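Local coordinates for protein dipeptidase AC. Metallo peptidase. MEROPS family M19 (Rhodobacter sphaeroides, PDB 3LY0) that probably hydrolyses dipeptides as a metallodipeptidase with two zinc ions, and here holds a phosphinate mimic of L-Ala-D-Ala, at residues F16-R19 with L20-N23; P284-R287 with H288-H291; T311-Q314 with G315-D318. All coordinates share one frame; numbering follows the deposited sequence.

Contact 1: F16-R19 with L20-N23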
ATOM      1  N   PHE A  16       6.049   3.421   7.174  1.00  9.85           N
ATOM      2  CA  PHE A  16       7.100   4.071   7.941  1.00 12.51           C
ATOM      3  C   PHE A  16       6.554   5.119   8.913  1.00 10.27           C
ATOM      4  O   PHE A  16       7.078   5.273  10.011  1.00 10.35           O
ATOM      5  CB  PHE A  16       8.127   4.711   7.014  1.00 11.56           C
ATOM      6  CG  PHE A  16       9.247   5.388   7.740  1.00 10.56           C
ATOM      7  CD1 PHE A  16       9.313   6.768   7.780  1.00 10.68           C
ATOM      8  CD2 PHE A  16      10.209   4.643   8.404  1.00 11.97           C
ATOM      9  CE1 PHE A  16      10.340   7.407   8.453  1.00 10.03           C
ATOM     10  CE2 PHE A  16      11.233   5.266   9.086  1.00 12.31           C
ATOM     11  CZ  PHE A  16      11.303   6.653   9.107  1.00 10.51           C
ATOM     12  N   LEU A  17       5.506   5.839   8.522  1.00  9.44           N
ATOM     13  CA  LEU A  17       4.967   6.884   9.389  1.00  9.78           C
ATOM     14  C   LEU A  17       4.482   6.323  10.729  1.00 10.63           C
ATOM     15  O   LEU A  17       4.480   7.027  11.736  1.00 12.24           O
ATOM     16  CB  LEU A  17       3.841   7.657   8.693  1.00 11.03           C
ATOM     17  CG  LEU A  17       4.273   8.570   7.542  1.00  9.96           C
ATOM     18  CD1 LEU A  17       3.056   9.087   6.812  1.00 10.22           C
ATOM     19  CD2 LEU A  17       5.134   9.736   8.061  1.00 11.52           C
ATOM     20  N   LEU A  18       4.080   5.056  10.748  1.00 12.51           N
ATOM     21  CA  LEU A  18       3.635   4.462  11.997  1.00 11.82           C
ATOM     22  C   LEU A  18       4.780   4.422  13.001  1.00 11.76           C
ATOM     23  O   LEU A  18       4.575   4.545  14.211  1.00 13.43           O
ATOM     24  CB  LEU A  18       3.065   3.058  11.751  1.00 14.87           C
ATOM     25  CG  LEU A  18       2.397   2.358  12.933  1.00 18.40           C
ATOM     26  CD1 LEU A  18       1.121   3.065  13.345  1.00 19.94           C
ATOM     27  CD2 LEU A  18       2.105   0.907  12.550  1.00 22.03           C
ATOM     28  N   ARG A  19       6.001   4.272  12.504  1.00 11.46           N
ATOM     29  CA  ARG A  19       7.147   4.238  13.399  1.00 12.68           C
ATOM     30  C   ARG A  19       7.422   5.597  14.014  1.00 13.41           C
ATOM     31  O   ARG A  19       7.849   5.689  15.168  1.00 14.93           O
ATOM     32  CB  ARG A  19       8.364   3.660  12.694  1.00 15.07           C
ATOM     33  CG  ARG A  19       8.192   2.145  12.499  1.00 18.60           C
ATOM     34  CD  ARG A  19       9.308   1.510  11.712  1.00 16.33           C
ATOM     35  NE  ARG A  19      10.609   1.864  12.258  1.00 15.82           N
ATOM     36  CZ  ARG A  19      11.704   1.984  11.525  1.00 13.68           C
ATOM     37  NH1 ARG A  19      11.655   1.761  10.215  1.00 13.43           N
ATOM     38  NH2 ARG A  19      12.842   2.333  12.103  1.00 13.30           N
ATOM     39  N   LEU A  20       7.147   6.654  13.260  1.00 11.46           N
ATOM     40  CA  LEU A  20       7.287   7.998  13.808  1.00 12.93           C
ATOM     41  C   LEU A  20       6.160   8.305  14.789  1.00 12.62           C
ATOM     42  O   LEU A  20       6.383   8.958  15.811  1.00 14.84           O
ATOM     43  CB  LEU A  20       7.368   9.047  12.692  1.00 11.81           C
ATOM     44  CG  LEU A  20       8.540   8.820  11.725  1.00 11.35           C
ATOM     45  CD1 LEU A  20       8.675   9.951  10.725  1.00 13.50           C
ATOM     46  CD2 LEU A  20       9.865   8.605  12.482  1.00 14.95           C
ATOM     47  N   LEU A  21       4.958   7.824  14.487  1.00 12.83           N
ATOM     48  CA  LEU A  21       3.823   7.965  15.400  1.00 14.36           C
ATOM     49  C   LEU A  21       4.149   7.332  16.745  1.00 16.52           C
ATOM     50  O   LEU A  21       3.816   7.882  17.798  1.00 18.81           O
ATOM     51  CB  LEU A  21       2.565   7.301  14.823  1.00 12.60           C
ATOM     52  CG  LEU A  21       1.282   7.481  15.654  1.00 15.06           C
ATOM     53  CD1 LEU A  21       0.802   8.923  15.620  1.00 14.26           C
ATOM     54  CD2 LEU A  21       0.172   6.532  15.196  1.00 15.57           C
ATOM     55  N   ARG A  22       4.809   6.180  16.702  1.00 16.24           N
ATOM     56  CA  ARG A  22       5.059   5.399  17.913  1.00 17.73           C
ATOM     57  C   ARG A  22       6.234   5.897  18.749  1.00 16.98           C
ATOM     58  O   ARG A  22       6.317   5.594  19.936  1.00 19.89           O
ATOM     59  CB  ARG A  22       5.216   3.914  17.571  1.00 16.54           C
ATOM     60  CG  ARG A  22       3.891   3.281  17.170  1.00 18.80           C
ATOM     61  CD  ARG A  22       4.036   1.878  16.627  1.00 22.42           C
ATOM     62  NE  ARG A  22       2.732   1.216  16.587  1.00 20.22           N
ATOM     63  CZ  ARG A  22       2.531  -0.040  16.206  1.00 27.71           C
ATOM     64  NH1 ARG A  22       3.554  -0.790  15.822  1.00 25.24           N
ATOM     65  NH2 ARG A  22       1.303  -0.550  16.218  1.00 25.58           N
ATOM     66  N   ASN A  23       7.132   6.666  18.142  1.00 16.59           N
ATOM     67  CA  ASN A  23       8.275   7.217  18.876  1.00 17.55           C
ATOM     68  C   ASN A  23       8.674   8.586  18.328  1.00 17.35           C
ATOM     69  O   ASN A  23       9.759   8.749  17.776  1.00 16.25           O
ATOM     70  CB  ASN A  23       9.466   6.254  18.838  1.00 19.31           C
ATOM     71  CG  ASN A  23      10.575   6.643  19.812  1.00 23.38           C
ATOM     72  OD1 ASN A  23      10.517   7.687  20.471  1.00 25.51           O
ATOM     73  ND2 ASN A  23      11.600   5.801  19.901  1.00 23.78           N
TER
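Leu-17 to Leu-21 and Leu-18 to Arg-22 are the backbone steps that wind this short helix. Leu-21 N donates to Leu-17 O at 2.9 Å with a fairly straight N-H (161°), and Arg-22 N reaches Leu-18 O at 3.0 Å, already more bent (141°). The next bond, Asn-23 N to Arg-19 O at 3.2 Å, is weak as the chain runs into a loop.

The apolar contacts split over two sides of the helix. On one, Leu-20 CD1 approaches Phe-16 CE1 at 3.8 Å, obliquely to the ring, and Leu-17 lies near the same methyl; Met-106 and Met-99 of helix 89-109 and Ile-30 of helix 27-32 complete this layer. On the other, Leu-18 has CG anti to its backbone nitrogen (chi1 -173°), which sends its branches along the helix to the following turn, where CD1 meets Leu-21 CD2 at 4.0 Å.

Arg-22 runs out extended from CG to NE, and Leu-18 CD2 sits over the centre of one face of its guanidinium, 3.8 Å from CZ, while NH1 forms a salt bridge to Asp-66. With an alanine at Leu-18, that face would probably lose its apolar backing and the guanidinium be freer to turn, with a gap beside Pro-60 and His-65. Arg-19 bends at chi3, bringing NH1 to the edge of the Phe-16 ring, where it is hydrogen-bonded to Leu-40 O and forms a salt bridge to Asp-308; NH2 pairs with Asp-35.

Just upstream, His-13 and Asp-15 of the HxD motif bind zinc, and the side chain of Leu-18 comes within about 6 Å of the bound phosphinate: a helix following the first metal-binding strand of a TIM-barrel hydrolase.

Contact 2: P284-R287 with H288-H291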
ATOM      1  N   PRO A 284       7.428 -18.249  -4.135  1.00 14.14           N
ATOM      2  CA  PRO A 284       6.080 -17.678  -4.009  1.00 15.32           C
ATOM      3  C   PRO A 284       5.996 -16.250  -4.542  1.00 12.86           C
ATOM      4  O   PRO A 284       4.959 -15.845  -5.074  1.00 12.69           O
ATOM      5  CB  PRO A 284       5.826 -17.700  -2.491  1.00 14.93           C
ATOM      6  CG  PRO A 284       6.761 -18.783  -1.977  1.00 15.78           C
ATOM      7  CD  PRO A 284       7.983 -18.653  -2.830  1.00 15.43           C
ATOM      8  N   VAL A 285       7.070 -15.489  -4.393  1.00 12.84           N
ATOM      9  CA  VAL A 285       7.103 -14.123  -4.915  1.00 10.75           C
ATOM     10  C   VAL A 285       6.916 -14.152  -6.434  1.00 13.64           C
ATOM     11  O   VAL A 285       6.094 -13.427  -6.986  1.00 13.30           O
ATOM     12  CB  VAL A 285       8.428 -13.434  -4.570  1.00 13.69           C
ATOM     13  CG1 VAL A 285       8.513 -12.058  -5.231  1.00 14.65           C
ATOM     14  CG2 VAL A 285       8.587 -13.315  -3.047  1.00 16.47           C
ATOM     15  N   LEU A 286       7.659 -15.023  -7.109  1.00 14.04           N
ATOM     16  CA  LEU A 286       7.581 -15.098  -8.563  1.00 14.55           C
ATOM     17  C   LEU A 286       6.290 -15.737  -9.042  1.00 12.03           C
ATOM     18  O   LEU A 286       5.812 -15.456 -10.136  1.00 13.56           O
ATOM     19  CB  LEU A 286       8.785 -15.857  -9.117  1.00 14.22           C
ATOM     20  CG  LEU A 286      10.092 -15.084  -8.970  1.00 20.56           C
ATOM     21  CD1 LEU A 286      11.277 -15.987  -9.287  1.00 25.10           C
ATOM     22  CD2 LEU A 286      10.078 -13.836  -9.856  1.00 22.83           C
ATOM     23  N   ARG A 287       5.723 -16.614  -8.225  1.00 12.34           N
ATOM     24  CA  ARG A 287       4.452 -17.229  -8.546  1.00 13.37           C
ATOM     25  C   ARG A 287       3.381 -16.142  -8.624  1.00 12.19           C
ATOM     26  O   ARG A 287       2.613 -16.074  -9.578  1.00 13.17           O
ATOM     27  CB  ARG A 287       4.102 -18.244  -7.457  1.00 15.08           C
ATOM     28  CG  ARG A 287       3.050 -19.253  -7.836  1.00 23.44           C
ATOM     29  CD  ARG A 287       3.047 -20.407  -6.828  1.00 28.73           C
ATOM     30  NE  ARG A 287       4.403 -20.890  -6.544  1.00 31.90           N
ATOM     31  CZ  ARG A 287       4.927 -21.021  -5.323  1.00 28.26           C
ATOM     32  NH1 ARG A 287       4.212 -20.719  -4.242  1.00 27.37           N
ATOM     33  NH2 ARG A 287       6.173 -21.466  -5.179  1.00 31.77           N
ATOM     34  N   HIS A 288       3.333 -15.280  -7.612  1.00 11.14           N
ATOM     35  CA  HIS A 288       2.363 -14.188  -7.627  1.00 11.49           C
ATOM     36  C   HIS A 288       2.632 -13.206  -8.755  1.00 11.48           C
ATOM     37  O   HIS A 288       1.707 -12.789  -9.444  1.00 11.87           O
ATOM     38  CB  HIS A 288       2.343 -13.466  -6.286  1.00 11.69           C
ATOM     39  CG  HIS A 288       1.521 -14.161  -5.250  1.00 12.06           C
ATOM     40  ND1 HIS A 288       0.165 -13.947  -5.104  1.00 11.12           N
ATOM     41  CD2 HIS A 288       1.860 -15.097  -4.332  1.00 11.06           C
ATOM     42  CE1 HIS A 288      -0.291 -14.712  -4.126  1.00  9.88           C
ATOM     43  NE2 HIS A 288       0.719 -15.411  -3.635  1.00 11.33           N
ATOM     44  N   LEU A 289       3.894 -12.837  -8.947  1.00 12.12           N
ATOM     45  CA  LEU A 289       4.214 -11.888 -10.016  1.00 11.39           C
ATOM     46  C   LEU A 289       3.827 -12.442 -11.374  1.00 10.75           C
ATOM     47  O   LEU A 289       3.219 -11.744 -12.177  1.00 13.47           O
ATOM     48  CB  LEU A 289       5.684 -11.480 -10.001  1.00 11.84           C
ATOM     49  CG  LEU A 289       6.082 -10.469  -8.932  1.00 13.67           C
ATOM     50  CD1 LEU A 289       7.594 -10.316  -8.911  1.00 15.79           C
ATOM     51  CD2 LEU A 289       5.410  -9.116  -9.180  1.00 13.87           C
ATOM     52  N   ASP A 290       4.152 -13.704 -11.630  1.00 12.31           N
ATOM     53  CA  ASP A 290       3.774 -14.310 -12.901  1.00 11.92           C
ATOM     54  C   ASP A 290       2.273 -14.276 -13.092  1.00 14.08           C
ATOM     55  O   ASP A 290       1.782 -13.974 -14.177  1.00 16.10           O
ATOM     56  CB  ASP A 290       4.214 -15.770 -12.972  1.00 13.78           C
ATOM     57  CG  ASP A 290       5.687 -15.941 -13.326  1.00 15.49           C
ATOM     58  OD1 ASP A 290       6.361 -14.962 -13.720  1.00 17.36           O
ATOM     59  OD2 ASP A 290       6.168 -17.090 -13.209  1.00 16.58           O
ATOM     60  N   HIS A 291       1.532 -14.625 -12.046  1.00 12.62           N
ATOM     61  CA  HIS A 291       0.081 -14.679 -12.163  1.00 13.26           C
ATOM     62  C   HIS A 291      -0.498 -13.294 -12.424  1.00 13.54           C
ATOM     63  O   HIS A 291      -1.370 -13.123 -13.278  1.00 14.37           O
ATOM     64  CB  HIS A 291      -0.564 -15.304 -10.921  1.00 13.42           C
ATOM     65  CG  HIS A 291      -2.008 -15.639 -11.108  1.00 13.70           C
ATOM     66  ND1 HIS A 291      -2.428 -16.874 -11.555  1.00 19.39           N
ATOM     67  CD2 HIS A 291      -3.128 -14.902 -10.932  1.00 14.12           C
ATOM     68  CE1 HIS A 291      -3.746 -16.883 -11.638  1.00 20.34           C
ATOM     69  NE2 HIS A 291      -4.195 -15.698 -11.267  1.00 14.98           N
TER
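One turn of helix 283-296 meets the next here, Val-285 beside Leu-289 and the Pro-284 carbonyl at the edge of His-288, in a helix that packs outside the parallel strands 260-263 and 301-303. Four consecutive i to i+4 bonds hold it, from His-288 N to Pro-284 O (3.1 Å, 168°) through Asp-290 N to Leu-286 O (2.8 Å) to His-291 N on Arg-287 O.

Val-285 and Leu-289 lie side by side, with CG1 and CD1 4.2 Å apart. Both lean on Leu-263, and Leu-289 also touches Val-301 and Met-303.

The His-288 ring turns its edge to the Pro-284 carbonyl, CD2 lying 3.3 Å from Pro-284 O in the ring plane. Its two nitrogens are engaged with Ala-236 N (ND1) and Thr-240 OG1 (NE2), which fixes the ring's rotation. Asp-290, its CG 3.2 Å from Leu-286 O, is likewise pinned, by Tyr-334 and His-332. Arg-287 folds back at chi3, laying one guanidinium face above Pro-284 CA, and forms a salt bridge to Glu-272.

With its apolar residues against the strands and its polar groups tied to neighbouring loops and to helix 322-332, this is an amphipathic outer helix of a TIM barrel, linking adjacent parallel strands in a beta-alpha-beta crossover.

Contact 3: T311-Q314 with G315-D318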
ATOM      1  N   THR A 311       5.324  -8.577   8.240  1.00 13.23           N
ATOM      2  CA  THR A 311       6.509  -9.423   8.119  1.00 13.09           C
ATOM      3  C   THR A 311       6.699  -9.774   6.647  1.00 12.71           C
ATOM      4  O   THR A 311       5.736 -10.148   5.972  1.00 12.11           O
ATOM      5  CB  THR A 311       6.355 -10.723   8.924  1.00 15.42           C
ATOM      6  OG1 THR A 311       6.164 -10.393  10.305  1.00 20.91           O
ATOM      7  CG2 THR A 311       7.603 -11.593   8.783  1.00 16.71           C
ATOM      8  N   ILE A 312       7.935  -9.668   6.158  1.00 12.95           N
ATOM      9  CA  ILE A 312       8.232  -9.910   4.743  1.00 11.07           C
ATOM     10  C   ILE A 312       9.235 -11.070   4.611  1.00 12.87           C
ATOM     11  O   ILE A 312       9.782 -11.524   5.620  1.00 14.79           O
ATOM     12  CB  ILE A 312       8.733  -8.605   4.051  1.00 12.16           C
ATOM     13  CG1 ILE A 312      10.109  -8.189   4.589  1.00 13.26           C
ATOM     14  CG2 ILE A 312       7.711  -7.483   4.243  1.00 12.54           C
ATOM     15  CD1 ILE A 312      10.688  -6.920   3.943  1.00 13.16           C
ATOM     16  N   PRO A 313       9.469 -11.562   3.383  1.00 12.59           N
ATOM     17  CA  PRO A 313      10.337 -12.741   3.224  1.00 13.59           C
ATOM     18  C   PRO A 313      11.761 -12.488   3.704  1.00 13.13           C
ATOM     19  O   PRO A 313      12.298 -11.401   3.520  1.00 12.35           O
ATOM     20  CB  PRO A 313      10.330 -12.986   1.707  1.00 12.68           C
ATOM     21  CG  PRO A 313       9.072 -12.294   1.215  1.00 13.36           C
ATOM     22  CD  PRO A 313       8.941 -11.091   2.092  1.00 13.46           C
ATOM     23  N   GLN A 314      12.373 -13.508   4.303  1.00 14.53           N
ATOM     24  CA  GLN A 314      13.735 -13.379   4.806  1.00 15.61           C
ATOM     25  C   GLN A 314      14.732 -12.936   3.731  1.00 14.35           C
ATOM     26  O   GLN A 314      15.701 -12.238   4.033  1.00 13.89           O
ATOM     27  CB  GLN A 314      14.193 -14.691   5.456  1.00 17.34           C
ATOM     28  CG  GLN A 314      14.302 -15.864   4.486  1.00 19.82           C
ATOM     29  CD  GLN A 314      14.526 -17.198   5.184  1.00 26.33           C
ATOM     30  OE1 GLN A 314      14.661 -17.259   6.406  1.00 30.98           O
ATOM     31  NE2 GLN A 314      14.560 -18.275   4.403  1.00 27.89           N
ATOM     32  N   GLY A 315      14.476 -13.322   2.481  1.00 13.63           N
ATOM     33  CA  GLY A 315      15.342 -12.964   1.365  1.00 15.69           C
ATOM     34  C   GLY A 315      15.334 -11.484   1.019  1.00 13.79           C
ATOM     35  O   GLY A 315      16.264 -10.981   0.390  1.00 15.04           O
ATOM     36  N   ILE A 316      14.267 -10.793   1.416  1.00 12.04           N
ATOM     37  CA  ILE A 316      14.202  -9.339   1.265  1.00 12.24           C
ATOM     38  C   ILE A 316      14.614  -8.661   2.573  1.00 12.45           C
ATOM     39  O   ILE A 316      15.543  -7.856   2.586  1.00 14.22           O
ATOM     40  CB  ILE A 316      12.795  -8.878   0.843  1.00 10.32           C
ATOM     41  CG1 ILE A 316      12.396  -9.533  -0.484  1.00 14.03           C
ATOM     42  CG2 ILE A 316      12.747  -7.358   0.694  1.00 11.95           C
ATOM     43  CD1 ILE A 316      10.944  -9.278  -0.894  1.00 13.85           C
ATOM     44  N   ALA A 317      13.925  -9.003   3.661  1.00 14.01           N
ATOM     45  CA  ALA A 317      14.272  -8.572   5.029  1.00 12.67           C
ATOM     46  C   ALA A 317      14.009  -7.104   5.370  1.00 13.03           C
ATOM     47  O   ALA A 317      13.492  -6.793   6.444  1.00 14.46           O
ATOM     48  CB  ALA A 317      15.716  -8.955   5.376  1.00 16.80           C
ATOM     49  N   ASP A 318      14.377  -6.203   4.470  1.00 13.61           N
ATOM     50  CA  ASP A 318      14.122  -4.780   4.655  1.00 11.60           C
ATOM     51  C   ASP A 318      14.391  -4.125   3.312  1.00 11.06           C
ATOM     52  O   ASP A 318      14.587  -4.822   2.316  1.00 12.73           O
ATOM     53  CB  ASP A 318      15.025  -4.203   5.743  1.00 12.45           C
ATOM     54  CG  ASP A 318      16.484  -4.550   5.533  1.00 16.49           C
ATOM     55  OD1 ASP A 318      17.034  -4.200   4.470  1.00 16.41           O
ATOM     56  OD2 ASP A 318      17.070  -5.194   6.428  1.00 23.20           O
TER
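The peptide plane joining Ala-317 to Asp-318 carries Ile-312 CD1 over one of its faces, the methyl standing 3.6 Å from Ala-317 C and almost directly above it. The Pro-313 carbonyl takes two donors from different directions: Ala-317 N comes in nearly along the C=O axis (2.9 Å, C=O...N angle 166°), whereas Ile-316 N, also 2.9 Å from Pro-313 O, stands well above the carbonyl plane. One buried proline's oxygen is thus gripped twice. Beside it the pyrrolidine ring runs alongside the Ile-316 side chain, with Pro-313 CD and Ile-316 CD1 4.0 Å apart and both groups pointing the same way.

Residues 313-316 form a type I beta turn, with Gln-314 and Gly-315 at its corners. The chain then bends again at Ala-317, whose positive phi (72°) makes a classic gamma turn closed by Asp-318 N to Ile-316 O at 2.8 Å. These turns lie in the loop between strand 301-303 and helix 322-332 of the TIM barrel, the same loop that supplies Asp-306, Gly-309 and Ala-310 to the inhibitor pocket.

Ile-312 has CG1 wedged between its backbone nitrogen and carbonyl carbon, a torsion that aims CD1 at the second bend, where it also meets Ile-316 CG2 at 3.9 Å. Outside the turns, Ile-312 packs on Phe-307, Phe-265 and His-39, while Asp-318 OD1 is hydrogen-bonded to Thr-320 OG1.

Overall arrangement
From the N terminus the chain first passes contact 1, the short helix just after the zinc ligands His-13 and Asp-15. Far along the sequence come contact 2, in helix 283-296, and then contact 3, in the loop beyond strand 301-303. The three follow in series; none nests in or crosses another, and each closes within eight consecutive residues. Contacts 1 and 2 lie on opposite sides of the chain's centre, their centres about 31 Å apart. Contact 3 comes much closer to contact 2, with nearest atoms about 4 Å apart but not touching. Contacts 1 and 3 belong to segments that follow zinc-binding residues, whereas contact 2 lies in the outer helical layer, in the crossover between strands 260-263 and 301-303.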